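Local coordinates for protein phosphoribosylglycinamide synthetase (Anaerococcus prevotii, PDB 4DIM) that probably binds ATP and a divalent metal ion and acts as a ligase of the ATP-grasp family, at residues R9-G14 / K68-D73; T33-M38 / D50-M55. All blocks are in the same frame, centred on the assembly; numbering follows the deposited sequence.

In the fold
Both contacts belong to the parallel four-stranded sheet near the N-terminus, whose order is 51-54, 32-37, 9-13, 74-76. Contact 2 pairs the outermost strand 51-54 with 32-37; contact 1 brings strand 9-13 against the loop that leads into 74-76, and contact 2 is nested inside the chain loop it closes. Their centres lie about 8 Å apart. They meet along the middle strands, where I12 N is 2.9 Å from I34 O and G14 N is 2.9 Å from G36 O, both probable hydrogen bonds, while L70 of the loop packs on S53 of strand 51-54. The side chain of R9 in contact 1 also reaches E51 in contact 2.

Contact 1. Residues R9-G14 / K68-D73; sequences RLLILG and KDLNLD
R9 reaches from the first strand of the N-terminal parallel beta sheet, probably Rossmann-like, to the loop 68-73, which feeds strand 74-76. Its CG lies beside the backbone N (chi1 -61°), and a bend at chi3 turns the guanidinium side-on to the carbonyl of L70. R9 NE and NH1 both bond to L70 O, at 3.0 Å and 2.9 Å respectively, with that oxygen nearly in the guanidinium plane and both nitrogens on one face of the carbonyl plane. The guanidinium stands almost perpendicular to the N71 side-chain amide, and R9 NE lies 3.5 Å from N71 CB. NH1 also forms a salt bridge with E51 on the edge strand. With R9 cut back to an alanine, L70 O is likely to lose both these donors and E51 a charged partner. Deeper in, the two methyls of L72 pack against L11, L72 CD1 lying 3.6 Å from L11 CB. At the strand's start D73 holds the backbone of R9 twice: D73 N bonds to R9 O at 2.9 Å, and its carboxylate OD2 accepts an almost straight bond of 3.0 Å from R9 N on that oxygen's anti lone pair.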
loop_
_atom_site.group_PDB
_atom_site.type_symbol
_atom_site.label_atom_id
_atom_site.label_comp_id
_atom_site.label_asym_id
_atom_site.label_seq_id
_atom_site.Cartn_x
_atom_site.Cartn_y
_atom_site.Cartn_z
ATOM N N ARG A 9 6.343 -9.000 -23.390
ATOM C CA ARG A 9 5.434 -9.758 -22.507
ATOM C C ARG A 9 5.634 -9.452 -21.025
ATOM O O ARG A 9 6.708 -9.691 -20.486
ATOM C CB ARG A 9 5.599 -11.280 -22.746
ATOM C CG ARG A 9 5.273 -11.719 -24.191
ATOM C CD ARG A 9 5.776 -13.108 -24.553
ATOM N NE ARG A 9 5.167 -14.172 -23.739
ATOM C CZ ARG A 9 3.998 -14.768 -23.990
ATOM N NH1 ARG A 9 3.537 -15.706 -23.171
ATOM N NH2 ARG A 9 3.280 -14.429 -25.060
ATOM N N LEU A 10 4.574 -8.984 -20.351
ATOM C CA LEU A 10 4.640 -8.653 -18.930
ATOM C C LEU A 10 3.645 -9.470 -18.211
ATOM O O LEU A 10 2.468 -9.338 -18.516
ATOM C CB LEU A 10 4.357 -7.141 -18.676
ATOM C CG LEU A 10 4.329 -6.675 -17.206
ATOM C CD1 LEU A 10 5.686 -6.640 -16.624
ATOM C CD2 LEU A 10 3.639 -5.337 -17.068
ATOM N N LEU A 11 4.076 -10.210 -17.190
ATOM C CA LEU A 11 3.176 -10.982 -16.339
ATOM C C LEU A 11 2.815 -10.099 -15.180
ATOM O O LEU A 11 3.709 -9.624 -14.472
ATOM C CB LEU A 11 3.832 -12.296 -15.858
ATOM C CG LEU A 11 3.174 -12.993 -14.646
ATOM C CD1 LEU A 11 1.922 -13.817 -15.067
ATOM C CD2 LEU A 11 4.183 -13.849 -13.903
ATOM N N ILE A 12 1.527 -9.830 -14.990
ATOM C CA ILE A 12 1.096 -9.024 -13.863
ATOM C C ILE A 12 0.560 -9.980 -12.836
ATOM O O ILE A 12 -0.398 -10.689 -13.123
ATOM C CB ILE A 12 0.095 -7.934 -14.239
ATOM C CG1 ILE A 12 0.752 -6.898 -15.182
ATOM C CG2 ILE A 12 -0.428 -7.275 -12.952
ATOM C CD1 ILE A 12 -0.254 -6.068 -16.051
ATOM N N LEU A 13 1.157 -10.006 -11.640
ATOM C CA LEU A 13 0.721 -10.918 -10.578
ATOM C C LEU A 13 -0.455 -10.308 -9.861
ATOM O O LEU A 13 -0.289 -9.298 -9.179
ATOM C CB LEU A 13 1.846 -11.203 -9.581
ATOM C CG LEU A 13 2.971 -12.100 -10.066
ATOM C CD1 LEU A 13 3.964 -11.317 -10.931
ATOM C CD2 LEU A 13 3.717 -12.684 -8.916
ATOM N N GLY A 14 -1.624 -10.886 -10.076
ATOM C CA GLY A 14 -2.877 -10.450 -9.493
ATOM C C GLY A 14 -3.727 -9.791 -10.543
ATOM O O GLY A 14 -3.180 -9.165 -11.449
ATOM N N LYS A 68 8.703 -20.371 -16.194
ATOM C CA LYS A 68 9.801 -20.796 -17.058
ATOM C C LYS A 68 9.361 -20.911 -18.525
ATOM O O LYS A 68 10.126 -20.531 -19.425
ATOM C CB LYS A 68 10.419 -22.119 -16.561
ATOM C CG LYS A 68 11.642 -21.897 -15.635
ATOM C CD LYS A 68 12.943 -21.462 -16.399
ATOM C CE LYS A 68 14.092 -21.106 -15.472
ATOM N NZ LYS A 68 15.131 -20.270 -16.137
ATOM N N ASP A 69 8.103 -21.356 -18.756
ATOM C CA ASP A 69 7.564 -21.500 -20.104
ATOM C C ASP A 69 6.635 -20.326 -20.501
ATOM O O ASP A 69 5.983 -20.435 -21.530
ATOM C CB ASP A 69 6.844 -22.850 -20.224
ATOM C CG ASP A 69 7.752 -24.055 -19.965
ATOM O OD1 ASP A 69 8.460 -24.495 -20.918
ATOM O OD2 ASP A 69 7.758 -24.559 -18.821
ATOM N N LEU A 70 6.653 -19.167 -19.782
ATOM C CA LEU A 70 5.799 -18.030 -20.150
ATOM C C LEU A 70 6.508 -16.950 -21.008
ATOM O O LEU A 70 5.838 -16.005 -21.438
ATOM C CB LEU A 70 5.154 -17.383 -18.909
ATOM C CG LEU A 70 4.082 -18.246 -18.185
ATOM C CD1 LEU A 70 3.530 -17.519 -17.003
ATOM C CD2 LEU A 70 2.943 -18.697 -19.130
ATOM N N ASN A 71 7.803 -17.104 -21.340
ATOM C CA ASN A 71 8.476 -16.204 -22.287
ATOM C C ASN A 71 8.373 -14.736 -21.861
ATOM O O ASN A 71 8.184 -13.844 -22.696
ATOM C CB ASN A 71 7.853 -16.392 -23.688
ATOM C CG ASN A 71 8.801 -16.895 -24.711
ATOM O OD1 ASN A 71 9.069 -18.086 -24.763
ATOM N ND2 ASN A 71 9.296 -16.017 -25.575
ATOM N N LEU A 72 8.570 -14.478 -20.578
ATOM C CA LEU A 72 8.430 -13.120 -20.075
ATOM C C LEU A 72 9.626 -12.211 -20.338
ATOM O O LEU A 72 10.770 -12.649 -20.425
ATOM C CB LEU A 72 8.180 -13.138 -18.563
ATOM C CG LEU A 72 7.071 -14.056 -18.076
ATOM C CD1 LEU A 72 6.972 -13.964 -16.613
ATOM C CD2 LEU A 72 5.755 -13.747 -18.759
ATOM N N ASP A 73 9.325 -10.918 -20.443
ATOM C CA ASP A 73 10.294 -9.827 -20.521
ATOM C C ASP A 73 10.369 -9.147 -19.155
ATOM O O ASP A 73 11.443 -8.675 -18.782
ATOM C CB ASP A 73 9.942 -8.836 -21.632
ATOM C CG ASP A 73 10.205 -9.450 -22.988
ATOM O OD1 ASP A 73 11.389 -9.726 -23.291
ATOM O OD2 ASP A 73 9.220 -9.740 -23.708
#

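Contact 2. Residues T33-M38 / D50-M55; sequences TIAGTM and DEISYM
I34 and E51 run alongside each other on one face of the sheet, with I34 CG1 3.7 Å from E51 CB and close to the carboxylate carbon too. The glutamate chain continues extended beyond CG, taking OE1 to a hydrogen bond with H32. On the same face, CG2 of I34 meets CB of S53 at 3.9 Å. Further along comes M55, a selenomethionine: chi1 of 55° puts CG between the backbone N and the carbonyl carbon, and the straight chi2 then carries SE to G36, where M55 SE sits 3.9 Å from G36 CA. L70 and helix 60-66 also pack on M55. The other face carries A35, I52, T37 and Y54. There T37 and I52 approach at a slant, methyl to methyl, T37 CG2 to I52 CG2 at 3.7 Å, while the Y54 ring turns an edge to T37 O. At the entry to the pair, T33 and D50 meet nearly perpendicular, with only weak bonds from D50 N to T33 O and OG1. Backbone bonds then run in parallel register from E51 N to T33 O, through A35 and S53, to M55 N, which donates to T37 O at 2.7 Å. With helix 43-48 joining the strands, this is a beta-alpha-beta unit, consistent with the Rossmann-like N-terminal sheet of ATP-grasp ligases.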
loop_
_atom_site.group_PDB
_atom_site.type_symbol
_atom_site.label_atom_id
_atom_site.label_comp_id
_atom_site.label_asym_id
_atom_site.label_seq_id
_atom_site.Cartn_x
_atom_site.Cartn_y
_atom_site.Cartn_z
ATOM N N THR A 33 -0.008 -8.463 -22.154
ATOM C CA THR A 33 -0.151 -8.782 -20.748
ATOM C C THR A 33 -0.626 -10.224 -20.537
ATOM O O THR A 33 -1.350 -10.811 -21.341
ATOM C CB THR A 33 -1.025 -7.755 -20.035
ATOM O OG1 THR A 33 -2.268 -7.608 -20.715
ATOM C CG2 THR A 33 -0.357 -6.413 -19.972
ATOM N N ILE A 34 -0.138 -10.792 -19.441
ATOM C CA ILE A 34 -0.450 -12.110 -18.973
ATOM C C ILE A 34 -0.948 -11.913 -17.566
ATOM O O ILE A 34 -0.184 -11.442 -16.726
ATOM C CB ILE A 34 0.782 -13.039 -19.048
ATOM C CG1 ILE A 34 1.290 -13.189 -20.489
ATOM C CG2 ILE A 34 0.465 -14.414 -18.436
ATOM C CD1 ILE A 34 2.674 -12.977 -20.596
ATOM N N ALA A 35 -2.231 -12.208 -17.323
ATOM C CA ALA A 35 -2.821 -12.141 -16.001
ATOM C C ALA A 35 -2.445 -13.377 -15.177
ATOM O O ALA A 35 -2.932 -14.471 -15.478
ATOM C CB ALA A 35 -4.331 -12.042 -16.118
ATOM N N GLY A 36 -1.554 -13.206 -14.190
ATOM C CA GLY A 36 -1.171 -14.269 -13.259
ATOM C C GLY A 36 -2.235 -14.303 -12.171
ATOM O O GLY A 36 -2.235 -13.435 -11.294
ATOM N N THR A 37 -3.209 -15.227 -12.255
ATOM C CA THR A 37 -4.325 -15.166 -11.322
ATOM C C THR A 37 -4.970 -16.528 -11.009
ATOM O O THR A 37 -4.504 -17.578 -11.429
ATOM C CB THR A 37 -5.376 -14.189 -11.903
ATOM O OG1 THR A 37 -6.463 -14.049 -10.988
ATOM C CG2 THR A 37 -5.915 -14.625 -13.283
HETATM N N MSE A 38 -6.029 -16.472 -10.205
HETATM C CA MSE A 38 -6.802 -17.617 -9.759
HETATM C C MSE A 38 -8.093 -17.642 -10.619
HETATM O O MSE A 38 -8.475 -16.597 -11.154
HETATM C CB MSE A 38 -7.076 -17.433 -8.234
HETATM C CG MSE A 38 -6.872 -18.670 -7.340
HETATM SE SE MSE A 38 -5.268 -19.737 -7.629
HETATM C CE MSE A 38 -5.844 -21.434 -6.784
ATOM N N ASP A 50 -4.108 -9.955 -22.470
ATOM C CA ASP A 50 -4.022 -10.735 -23.707
ATOM C C ASP A 50 -4.030 -12.256 -23.382
ATOM O O ASP A 50 -4.589 -13.045 -24.144
ATOM C CB ASP A 50 -2.752 -10.371 -24.501
ATOM C CG ASP A 50 -2.673 -8.931 -24.961
ATOM O OD1 ASP A 50 -3.100 -8.045 -24.200
ATOM O OD2 ASP A 50 -2.123 -8.685 -26.068
ATOM N N GLU A 51 -3.407 -12.643 -22.252
ATOM C CA GLU A 51 -3.290 -14.024 -21.779
ATOM C C GLU A 51 -3.697 -14.140 -20.299
ATOM O O GLU A 51 -3.696 -13.144 -19.583
ATOM C CB GLU A 51 -1.818 -14.469 -21.923
ATOM C CG GLU A 51 -1.576 -15.870 -22.425
ATOM C CD GLU A 51 -0.170 -16.013 -22.972
ATOM O OE1 GLU A 51 0.163 -15.272 -23.926
ATOM O OE2 GLU A 51 0.616 -16.816 -22.418
ATOM N N ILE A 52 -4.031 -15.376 -19.853
ATOM C CA ILE A 52 -4.349 -15.693 -18.463
ATOM C C ILE A 52 -3.569 -16.896 -18.108
ATOM O O ILE A 52 -3.627 -17.864 -18.851
ATOM C CB ILE A 52 -5.852 -15.919 -18.181
ATOM C CG1 ILE A 52 -6.691 -14.734 -18.725
ATOM C CG2 ILE A 52 -6.080 -16.141 -16.656
ATOM C CD1 ILE A 52 -8.152 -14.817 -18.539
ATOM N N SER A 53 -2.829 -16.845 -16.995
ATOM C CA SER A 53 -2.013 -17.960 -16.495
ATOM C C SER A 53 -2.504 -18.232 -15.106
ATOM O O SER A 53 -2.474 -17.343 -14.257
ATOM C CB SER A 53 -0.521 -17.628 -16.522
ATOM O OG SER A 53 0.253 -18.800 -16.324
ATOM N N TYR A 54 -3.094 -19.404 -14.906
ATOM C CA TYR A 54 -3.695 -19.720 -13.638
ATOM C C TYR A 54 -2.603 -20.127 -12.663
ATOM O O TYR A 54 -1.813 -21.022 -12.952
ATOM C CB TYR A 54 -4.774 -20.783 -13.813
ATOM C CG TYR A 54 -6.028 -20.279 -14.502
ATOM C CD1 TYR A 54 -6.569 -20.956 -15.586
ATOM C CD2 TYR A 54 -6.738 -19.196 -13.998
ATOM C CE1 TYR A 54 -7.759 -20.544 -16.178
ATOM C CE2 TYR A 54 -7.920 -18.763 -14.591
ATOM C CZ TYR A 54 -8.435 -19.441 -15.681
ATOM O OH TYR A 54 -9.619 -19.036 -16.264
HETATM N N MSE A 55 -2.506 -19.400 -11.540
HETATM C CA MSE A 55 -1.471 -19.636 -10.538
HETATM C C MSE A 55 -1.833 -18.993 -9.240
HETATM O O MSE A 55 -2.461 -17.941 -9.245
HETATM C CB MSE A 55 -0.104 -19.056 -11.015
HETATM C CG MSE A 55 -0.152 -17.540 -11.388
HETATM SE SE MSE A 55 1.539 -16.789 -11.899
HETATM C CE MSE A 55 1.933 -17.789 -13.415
#